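Long-range contacts in 4-aminobutyrate transaminase (Acinetobacter baumannii, PDB 6WOP), which probably catalyses the pyridoxal-phosphate-dependent transfer of the amino group of 4-aminobutyrate to 2-oxoglutarate, as a class-III aminotransferase: residues R129-N137 / A165-P173; V369-L379 / G407-L418. All coordinates share one frame; numbering follows the deposited sequence.

In the fold
Two ways of joining distant parts of a chain appear here, with no secondary-structure element in common and their nearest atoms about 17 Å apart. Interaction 1 pairs the parallel strands 131-135 and 167-170, the latter outermost within this chain, in the seven-stranded sheet of the large, cofactor-binding domain; it is buried, rests on backbone hydrogen bonds, and has a neighbouring subunit against its outer strand. Interaction 2 packs helices 364-376 and 401-416 in the C-terminal domain, beside the second mixed sheet. No other chain of the assembly touches it. Its chemistry is mainly hydrocarbon, grading from buried aliphatic groups to polar side chains at an exposed border.

Interaction 1 of 2, residues R129-N137 / A165-P173; sequences RHGIITFGN and AGVFHARYP
Phe-135 and Tyr-172 meet toward the C-terminal ends of two parallel strands, an edge-to-face pair with centroids 5.8 Å apart and planes at 90°, the tyrosine edge directed at the phenylalanine face. Followed outward, Phe-135 CB and then CG lie 3.9 Å and 4.0 Å from Tyr-172 CD1. With CG anti to the carbonyl carbon (chi1 -70°), the ring leans toward Ala-170 and Arg-171: CD2 lies 3.5 Å from Arg-171 O, buried at the ring edge without a hydrogen-bond partner in the model, and CE2 is 3.7 Å from Ala-170 CB. Ile-204 and Leu-206 of the adjacent strand 201-206 also pack on this ring.

Five backbone hydrogen bonds run between the strands, from Ile-132 N to Gly-166 O (2.8 Å) through to Gly-136 N to Ala-170 O (2.8 Å). Beyond the last, one water bridges Gly-136 O and Tyr-172 N. This is the pairing within a beta-alpha-beta unit, with helix 144-149 in the connection; 167-170 is the sheet's outermost strand within the chain.

On the face carrying Thr-134 and His-169, the two side chains lie alongside each other, with Thr-134 OG1 3.1 Å from His-169 CD2. Both hydrogen-bond to Met-149 O, the histidine through NE2, while His-169 ND1 bonds Asp-195 of a neighbouring subunit. As carbonyl and carboxylate are both acceptors, each nitrogen would need a hydrogen, so the ring is probably protonated.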
loop_
_atom_site.group_PDB
_atom_site.type_symbol
_atom_site.label_atom_id
_atom_site.label_comp_id
_atom_site.label_asym_id
_atom_site.label_seq_id
_atom_site.Cartn_x
_atom_site.Cartn_y
_atom_site.Cartn_z
ATOM N N ARG A 129 2.778 4.821 14.727
ATOM C CA ARG A 129 1.745 4.047 14.068
ATOM C C ARG A 129 1.425 4.636 12.710
ATOM O O ARG A 129 1.802 5.771 12.430
ATOM C CB ARG A 129 0.470 4.003 14.922
ATOM C CG ARG A 129 0.790 3.660 16.374
ATOM C CD ARG A 129 -0.531 3.919 17.164
ATOM N NE ARG A 129 -0.340 3.511 18.555
ATOM C CZ ARG A 129 -1.290 3.499 19.470
ATOM N NH1 ARG A 129 -2.506 3.914 19.150
ATOM N NH2 ARG A 129 -1.016 3.054 20.711
ATOM N N HIS A 130 0.730 3.852 11.852
ATOM C CA HIS A 130 0.501 4.319 10.489
ATOM C C HIS A 130 -0.943 4.609 10.173
ATOM O O HIS A 130 -1.208 5.360 9.215
ATOM C CB HIS A 130 1.015 3.273 9.449
ATOM C CG HIS A 130 0.062 2.123 9.223
ATOM N ND1 HIS A 130 -0.092 1.082 10.123
ATOM C CD2 HIS A 130 -0.801 1.868 8.208
ATOM C CE1 HIS A 130 -1.015 0.241 9.667
ATOM N NE2 HIS A 130 -1.449 0.693 8.503
ATOM N N GLY A 131 -1.898 4.042 10.916
ATOM C CA GLY A 131 -3.267 4.059 10.420
ATOM C C GLY A 131 -3.979 5.371 10.684
ATOM O O GLY A 131 -3.706 6.066 11.674
ATOM N N ILE A 132 -4.990 5.654 9.849
ATOM C CA ILE A 132 -5.769 6.880 9.968
ATOM C C ILE A 132 -7.236 6.548 9.769
ATOM O O ILE A 132 -7.590 5.896 8.785
ATOM C CB ILE A 132 -5.297 7.894 8.914
ATOM C CG1 ILE A 132 -3.808 8.258 9.114
ATOM C CG2 ILE A 132 -6.173 9.158 8.878
ATOM C CD1 ILE A 132 -3.630 9.221 10.376
ATOM N N ILE A 133 -8.100 7.005 10.663
ATOM C CA ILE A 133 -9.525 6.834 10.487
ATOM C C ILE A 133 -10.139 8.206 10.224
ATOM O O ILE A 133 -9.944 9.144 11.013
ATOM C CB ILE A 133 -10.161 6.166 11.723
ATOM C CG1 ILE A 133 -9.654 4.746 11.860
ATOM C CG2 ILE A 133 -11.710 6.149 11.593
ATOM C CD1 ILE A 133 -10.142 4.022 13.116
ATOM N N THR A 134 -10.865 8.325 9.128
ATOM C CA THR A 134 -11.643 9.510 8.821
ATOM C C THR A 134 -13.101 9.069 8.668
ATOM O O THR A 134 -13.472 7.930 8.991
ATOM C CB THR A 134 -11.163 10.217 7.540
ATOM O OG1 THR A 134 -11.182 9.263 6.482
ATOM C CG2 THR A 134 -9.682 10.649 7.629
ATOM N N PHE A 135 -13.963 9.980 8.177
ATOM C CA PHE A 135 -15.393 9.717 8.151
ATOM C C PHE A 135 -15.956 9.906 6.745
ATOM O O PHE A 135 -15.493 10.734 5.968
ATOM C CB PHE A 135 -16.121 10.642 9.159
ATOM C CG PHE A 135 -15.818 10.287 10.562
ATOM C CD1 PHE A 135 -14.646 10.750 11.191
ATOM C CD2 PHE A 135 -16.646 9.458 11.249
ATOM C CE1 PHE A 135 -14.343 10.369 12.524
ATOM C CE2 PHE A 135 -16.360 9.079 12.562
ATOM C CZ PHE A 135 -15.202 9.522 13.186
ATOM N N GLY A 136 -16.993 9.143 6.444
ATOM C CA GLY A 136 -17.629 9.276 5.161
ATOM C C GLY A 136 -18.102 10.707 5.011
ATOM O O GLY A 136 -18.571 11.322 5.974
ATOM N N ASN A 137 -17.965 11.229 3.796
ATOM C CA ASN A 137 -18.291 12.608 3.418
ATOM C C ASN A 137 -17.298 13.606 3.986
ATOM O O ASN A 137 -17.446 14.829 3.719
ATOM C CB ASN A 137 -19.719 12.984 3.811
ATOM C CG ASN A 137 -20.713 11.969 3.314
ATOM O OD1 ASN A 137 -20.795 11.765 2.094
ATOM N ND2 ASN A 137 -21.506 11.346 4.230
ATOM N N ALA A 165 -2.473 2.606 1.711
ATOM C CA ALA A 165 -2.980 1.681 2.708
ATOM C C ALA A 165 -3.155 2.353 4.067
ATOM O O ALA A 165 -2.485 3.343 4.380
ATOM C CB ALA A 165 -2.005 0.514 2.866
ATOM N N GLY A 166 -3.996 1.726 4.913
ATOM C CA GLY A 166 -4.136 2.127 6.315
ATOM C C GLY A 166 -5.068 3.309 6.552
ATOM O O GLY A 166 -4.990 3.957 7.601
ATOM N N VAL A 167 -5.936 3.628 5.596
ATOM C CA VAL A 167 -6.938 4.686 5.770
ATOM C C VAL A 167 -8.320 4.064 5.691
ATOM O O VAL A 167 -8.627 3.381 4.702
ATOM C CB VAL A 167 -6.781 5.754 4.680
ATOM C CG1 VAL A 167 -7.866 6.911 4.832
ATOM C CG2 VAL A 167 -5.345 6.300 4.760
ATOM N N PHE A 168 -9.183 4.340 6.690
ATOM C CA PHE A 168 -10.506 3.724 6.682
ATOM C C PHE A 168 -11.556 4.756 7.048
ATOM O O PHE A 168 -11.276 5.667 7.817
ATOM C CB PHE A 168 -10.521 2.500 7.692
ATOM C CG PHE A 168 -9.532 1.431 7.266
ATOM C CD1 PHE A 168 -9.823 0.601 6.166
ATOM C CD2 PHE A 168 -8.308 1.312 7.905
ATOM C CE1 PHE A 168 -8.849 -0.365 5.725
ATOM C CE2 PHE A 168 -7.367 0.384 7.482
ATOM C CZ PHE A 168 -7.645 -0.450 6.396
ATOM N N HIS A 169 -12.795 4.558 6.578
ATOM C CA HIS A 169 -13.874 5.515 6.847
ATOM C C HIS A 169 -14.946 4.964 7.771
ATOM O O HIS A 169 -15.570 3.920 7.479
ATOM C CB HIS A 169 -14.511 5.937 5.534
ATOM C CG HIS A 169 -13.565 6.700 4.658
ATOM N ND1 HIS A 169 -12.746 6.075 3.741
ATOM C CD2 HIS A 169 -13.272 8.025 4.592
ATOM C CE1 HIS A 169 -11.995 6.983 3.125
ATOM N NE2 HIS A 169 -12.289 8.175 3.629
ATOM N N ALA A 170 -15.230 5.712 8.836
ATOM C CA ALA A 170 -16.383 5.435 9.702
ATOM C C ALA A 170 -17.579 6.320 9.311
ATOM O O ALA A 170 -17.456 7.203 8.445
ATOM C CB ALA A 170 -15.985 5.657 11.168
ATOM N N ARG A 171 -18.703 6.113 9.992
ATOM C CA ARG A 171 -19.877 6.916 9.773
ATOM C C ARG A 171 -19.883 8.136 10.673
ATOM O O ARG A 171 -19.812 8.008 11.857
ATOM C CB ARG A 171 -21.175 6.168 10.119
ATOM C CG ARG A 171 -21.235 4.731 9.738
ATOM C CD ARG A 171 -21.345 4.526 8.272
ATOM N NE ARG A 171 -20.200 4.877 7.440
ATOM C CZ ARG A 171 -19.105 4.156 7.244
ATOM N NH1 ARG A 171 -18.898 3.012 7.878
ATOM N NH2 ARG A 171 -18.190 4.620 6.460
ATOM N N TYR A 172 -19.970 9.304 10.080
ATOM C CA TYR A 172 -20.154 10.518 10.846
ATOM C C TYR A 172 -21.562 10.560 11.442
ATOM O O TYR A 172 -22.536 10.205 10.765
ATOM C CB TYR A 172 -19.946 11.711 9.914
ATOM C CG TYR A 172 -19.635 13.023 10.599
ATOM C CD1 TYR A 172 -18.343 13.373 10.877
ATOM C CD2 TYR A 172 -20.670 13.915 10.971
ATOM C CE1 TYR A 172 -18.044 14.570 11.433
ATOM C CE2 TYR A 172 -20.364 15.111 11.556
ATOM C CZ TYR A 172 -19.053 15.438 11.772
ATOM O OH TYR A 172 -18.745 16.680 12.323
ATOM N N PRO A 173 -21.713 11.052 12.680
ATOM C CA PRO A 173 -23.027 11.103 13.333
ATOM C C PRO A 173 -23.896 12.193 12.726
ATOM O O PRO A 173 -23.504 13.379 12.693
ATOM C CB PRO A 173 -22.674 11.411 14.800
ATOM C CG PRO A 173 -21.331 12.103 14.726
ATOM C CD PRO A 173 -20.619 11.394 13.614
HETATM O O HOH W 1 -2.275 5.296 6.381
HETATM O O HOH W 2 -20.389 9.418 7.240
#

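Interaction 2 of 2, residues V369-L379 / G407-L418; sequences VVQNYAMENGL and GLDILKQGFATL
Hydrocarbon contacts between Val-370 and the later helix lie on the buried side of this pair. Val-370 CG2 stands over the face of Phe-415, 3.9 Å from the ring centroid and 6° off its normal, a CH-pi contact; its other branch, CG1, reaches Leu-411 CD1. Further along, Ile-410 CG2 is 3.9 Å from Leu-379 CB and also touches Ala-374 and Asn-377 CB. Near the solvent, Val-369 CG1 meets Leu-418 CD2 at 3.7 Å.

The axes of 369-376 and 407-416 approach to 8.3 Å, with 131° between their N-to-C directions, and the closest pair of CA atoms is that of Val-370 and Gly-414. There the absence of a side chain lets the ring of Tyr-373 settle against the helix, CD1 3.3 Å from Gly-414 CA. Helix 364-376 then ends in a Schellman motif with Gly-378, at positive phi, as the C-prime residue. Ala-374 O accepts from both Asn-377 N and Leu-379 N, and the turn delivers Leu-379 to strand 379-384, whose side chains lie beneath both helices in the C-terminal domain.

Aromatic and polar contacts occupy the outer side. CG of Tyr-373 is anti to the backbone N (chi1 177°), directing the ring across the interface. Asn-377 ND2 sits 3.1 Å above the centre of one face and donates to Tyr-373 O, while the carbonyl carbon of Gln-413 lies over the opposite face. At the tip, Tyr-373 OH makes a weak hydrogen bond of 3.3 Å to Gln-413 OE1, with the amide nearly perpendicular to the ring. Thr-417 CG2 packs near Tyr-373 CD2, its hydroxyl donating back to Gly-414 O.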
loop_
_atom_site.group_PDB
_atom_site.type_symbol
_atom_site.label_atom_id
_atom_site.label_comp_id
_atom_site.label_asym_id
_atom_site.label_seq_id
_atom_site.Cartn_x
_atom_site.Cartn_y
_atom_site.Cartn_z
ATOM N N VAL A 369 -32.033 24.987 -9.201
ATOM C CA VAL A 369 -32.991 26.016 -9.621
ATOM C C VAL A 369 -32.780 27.288 -8.796
ATOM O O VAL A 369 -32.713 28.389 -9.333
ATOM C CB VAL A 369 -34.441 25.489 -9.529
ATOM C CG1 VAL A 369 -35.438 26.644 -9.559
ATOM C CG2 VAL A 369 -34.737 24.486 -10.683
ATOM N N VAL A 370 -32.614 27.138 -7.486
ATOM C CA VAL A 370 -32.410 28.280 -6.598
ATOM C C VAL A 370 -31.055 28.933 -6.882
ATOM O O VAL A 370 -30.942 30.164 -6.994
ATOM C CB VAL A 370 -32.521 27.817 -5.124
ATOM C CG1 VAL A 370 -32.024 28.927 -4.133
ATOM C CG2 VAL A 370 -33.954 27.333 -4.807
ATOM N N GLN A 371 -30.006 28.107 -6.961
ATOM C CA GLN A 371 -28.674 28.603 -7.247
ATOM C C GLN A 371 -28.661 29.394 -8.544
ATOM O O GLN A 371 -28.015 30.453 -8.613
ATOM C CB GLN A 371 -27.683 27.435 -7.319
ATOM C CG GLN A 371 -26.257 27.879 -7.629
ATOM C CD GLN A 371 -25.270 26.725 -7.707
ATOM O OE1 GLN A 371 -25.465 25.739 -8.456
ATOM N NE2 GLN A 371 -24.217 26.833 -6.949
ATOM N N ASN A 372 -29.325 28.879 -9.593
ATOM C CA ASN A 372 -29.217 29.613 -10.847
ATOM C C ASN A 372 -30.120 30.845 -10.857
ATOM O O ASN A 372 -29.734 31.896 -11.396
ATOM C CB ASN A 372 -29.525 28.710 -12.049
ATOM C CG ASN A 372 -28.620 27.476 -12.074
ATOM O OD1 ASN A 372 -27.725 27.336 -11.223
ATOM N ND2 ASN A 372 -28.838 26.585 -13.044
ATOM N N TYR A 373 -31.288 30.809 -10.205
ATOM C CA TYR A 373 -32.055 32.040 -10.047
ATOM C C TYR A 373 -31.222 33.097 -9.344
ATOM O O TYR A 373 -31.233 34.274 -9.731
ATOM C CB TYR A 373 -33.307 31.799 -9.240
ATOM C CG TYR A 373 -34.059 33.084 -9.016
ATOM C CD1 TYR A 373 -33.774 33.907 -7.934
ATOM C CD2 TYR A 373 -35.054 33.484 -9.896
ATOM C CE1 TYR A 373 -34.445 35.076 -7.736
ATOM C CE2 TYR A 373 -35.713 34.658 -9.713
ATOM C CZ TYR A 373 -35.419 35.433 -8.614
ATOM O OH TYR A 373 -36.084 36.603 -8.402
ATOM N N ALA A 374 -30.545 32.698 -8.267
ATOM C CA ALA A 374 -29.739 33.641 -7.516
ATOM C C ALA A 374 -28.661 34.225 -8.399
ATOM O O ALA A 374 -28.459 35.449 -8.422
ATOM C CB ALA A 374 -29.130 32.972 -6.289
ATOM N N MET A 375 -27.971 33.366 -9.149
ATOM C CA MET A 375 -26.920 33.850 -10.038
ATOM C C MET A 375 -27.475 34.865 -11.036
ATOM O O MET A 375 -26.842 35.896 -11.273
ATOM C CB MET A 375 -26.248 32.702 -10.786
ATOM C CG MET A 375 -25.013 33.185 -11.540
ATOM S SD MET A 375 -23.666 33.236 -10.359
ATOM C CE MET A 375 -23.507 31.392 -10.196
ATOM N N GLU A 376 -28.659 34.603 -11.615
ATOM C CA GLU A 376 -29.168 35.594 -12.569
ATOM C C GLU A 376 -29.671 36.842 -11.875
ATOM O O GLU A 376 -29.797 37.881 -12.529
ATOM C CB GLU A 376 -30.294 35.018 -13.476
ATOM C CG GLU A 376 -30.043 33.567 -13.907
ATOM C CD GLU A 376 -31.298 32.666 -14.052
ATOM O OE1 GLU A 376 -31.208 31.435 -13.846
ATOM O OE2 GLU A 376 -32.382 33.198 -14.434
ATOM N N ASN A 377 -29.859 36.835 -10.556
ATOM C CA ASN A 377 -30.263 38.066 -9.882
ATOM C C ASN A 377 -29.194 38.618 -8.936
ATOM O O ASN A 377 -29.513 39.364 -8.000
ATOM C CB ASN A 377 -31.595 37.879 -9.154
ATOM C CG ASN A 377 -32.737 37.695 -10.116
ATOM O OD1 ASN A 377 -33.284 38.655 -10.630
ATOM N ND2 ASN A 377 -33.053 36.460 -10.421
ATOM N N GLY A 378 -27.921 38.332 -9.218
ATOM C CA GLY A 378 -26.820 39.002 -8.532
ATOM C C GLY A 378 -26.457 38.443 -7.174
ATOM O O GLY A 378 -26.018 39.203 -6.276
ATOM N N LEU A 379 -26.589 37.136 -7.001
ATOM C CA LEU A 379 -26.308 36.462 -5.736
ATOM C C LEU A 379 -25.544 35.167 -6.023
ATOM O O LEU A 379 -26.026 34.305 -6.742
ATOM C CB LEU A 379 -27.617 36.193 -4.952
ATOM C CG LEU A 379 -27.337 35.426 -3.654
ATOM C CD1 LEU A 379 -26.435 36.269 -2.597
ATOM C CD2 LEU A 379 -28.648 34.887 -3.071
ATOM N N GLY A 407 -29.452 39.839 -0.069
ATOM C CA GLY A 407 -29.122 38.472 -0.436
ATOM C C GLY A 407 -30.181 37.512 0.030
ATOM O O GLY A 407 -30.538 36.597 -0.699
ATOM N N LEU A 408 -30.727 37.727 1.239
ATOM C CA LEU A 408 -31.749 36.799 1.750
ATOM C C LEU A 408 -33.065 36.995 1.021
ATOM O O LEU A 408 -33.842 36.053 0.855
ATOM C CB LEU A 408 -31.959 37.012 3.239
ATOM C CG LEU A 408 -30.832 36.794 4.232
ATOM C CD1 LEU A 408 -31.281 37.221 5.630
ATOM C CD2 LEU A 408 -30.329 35.375 4.185
ATOM N N ASP A 409 -33.340 38.224 0.572
ATOM C CA ASP A 409 -34.532 38.446 -0.238
ATOM C C ASP A 409 -34.412 37.760 -1.606
ATOM O O ASP A 409 -35.390 37.208 -2.115
ATOM C CB ASP A 409 -34.785 39.946 -0.391
ATOM C CG ASP A 409 -35.199 40.632 0.937
ATOM O OD1 ASP A 409 -35.569 39.928 1.913
ATOM O OD2 ASP A 409 -35.152 41.902 0.985
ATOM N N ILE A 410 -33.244 37.826 -2.243
ATOM C CA ILE A 410 -33.085 37.120 -3.509
ATOM C C ILE A 410 -33.227 35.613 -3.293
ATOM O O ILE A 410 -33.850 34.912 -4.106
ATOM C CB ILE A 410 -31.723 37.470 -4.143
ATOM C CG1 ILE A 410 -31.658 38.980 -4.496
ATOM C CG2 ILE A 410 -31.460 36.620 -5.377
ATOM C CD1 ILE A 410 -30.197 39.518 -4.494
ATOM N N LEU A 411 -32.623 35.098 -2.213
ATOM C CA LEU A 411 -32.729 33.673 -1.889
ATOM C C LEU A 411 -34.187 33.268 -1.787
ATOM O O LEU A 411 -34.620 32.270 -2.387
ATOM C CB LEU A 411 -31.996 33.389 -0.567
ATOM C CG LEU A 411 -32.060 31.958 0.018
ATOM C CD1 LEU A 411 -31.094 31.027 -0.725
ATOM C CD2 LEU A 411 -31.679 31.967 1.466
ATOM N N LYS A 412 -34.982 34.064 -1.049
ATOM C CA LYS A 412 -36.403 33.744 -0.913
ATOM C C LYS A 412 -37.125 33.774 -2.258
ATOM O O LYS A 412 -38.009 32.943 -2.519
ATOM C CB LYS A 412 -37.066 34.719 0.065
ATOM C CG LYS A 412 -36.415 34.768 1.420
ATOM C CD LYS A 412 -37.452 34.804 2.560
ATOM C CE LYS A 412 -38.208 36.081 2.610
ATOM N NZ LYS A 412 -39.654 35.857 2.990
ATOM N N GLN A 413 -36.797 34.735 -3.118
ATOM C CA GLN A 413 -37.437 34.766 -4.428
ATOM C C GLN A 413 -37.064 33.527 -5.225
ATOM O O GLN A 413 -37.905 32.952 -5.930
ATOM C CB GLN A 413 -37.048 36.035 -5.191
ATOM C CG GLN A 413 -37.593 37.313 -4.582
ATOM C CD GLN A 413 -36.734 38.548 -4.932
ATOM O OE1 GLN A 413 -35.741 38.460 -5.685
ATOM N NE2 GLN A 413 -37.086 39.689 -4.347
ATOM N N GLY A 414 -35.807 33.082 -5.106
ATOM C CA GLY A 414 -35.407 31.886 -5.823
ATOM C C GLY A 414 -36.203 30.672 -5.404
ATOM O O GLY A 414 -36.677 29.908 -6.248
ATOM N N PHE A 415 -36.358 30.476 -4.091
ATOM C CA PHE A 415 -37.191 29.378 -3.606
ATOM C C PHE A 415 -38.619 29.530 -4.090
ATOM O O PHE A 415 -39.283 28.531 -4.380
ATOM C CB PHE A 415 -37.165 29.297 -2.081
ATOM C CG PHE A 415 -36.014 28.517 -1.540
ATOM C CD1 PHE A 415 -34.802 29.144 -1.273
ATOM C CD2 PHE A 415 -36.128 27.162 -1.302
ATOM C CE1 PHE A 415 -33.723 28.421 -0.770
ATOM C CE2 PHE A 415 -35.032 26.421 -0.806
ATOM C CZ PHE A 415 -33.860 27.051 -0.516
ATOM N N ALA A 416 -39.111 30.772 -4.200
ATOM C CA ALA A 416 -40.486 30.940 -4.614
ATOM C C ALA A 416 -40.706 30.478 -6.052
ATOM O O ALA A 416 -41.822 30.089 -6.403
ATOM C CB ALA A 416 -40.929 32.393 -4.413
ATOM N N THR A 417 -39.672 30.503 -6.901
ATOM C CA THR A 417 -39.869 30.016 -8.267
ATOM C C THR A 417 -40.040 28.505 -8.324
ATOM O O THR A 417 -40.365 27.985 -9.391
ATOM C CB THR A 417 -38.701 30.430 -9.180
ATOM O OG1 THR A 417 -37.508 29.722 -8.798
ATOM C CG2 THR A 417 -38.442 31.914 -9.101
ATOM N N LEU A 418 -39.760 27.794 -7.221
ATOM C CA LEU A 418 -40.091 26.386 -7.006
ATOM C C LEU A 418 -41.586 26.217 -6.871
ATOM O O LEU A 418 -42.155 25.266 -7.405
ATOM C CB LEU A 418 -39.430 25.866 -5.729
ATOM C CG LEU A 418 -37.918 25.700 -5.634
ATOM C CD1 LEU A 418 -37.619 24.873 -4.390
ATOM C CD2 LEU A 418 -37.389 25.030 -6.884
#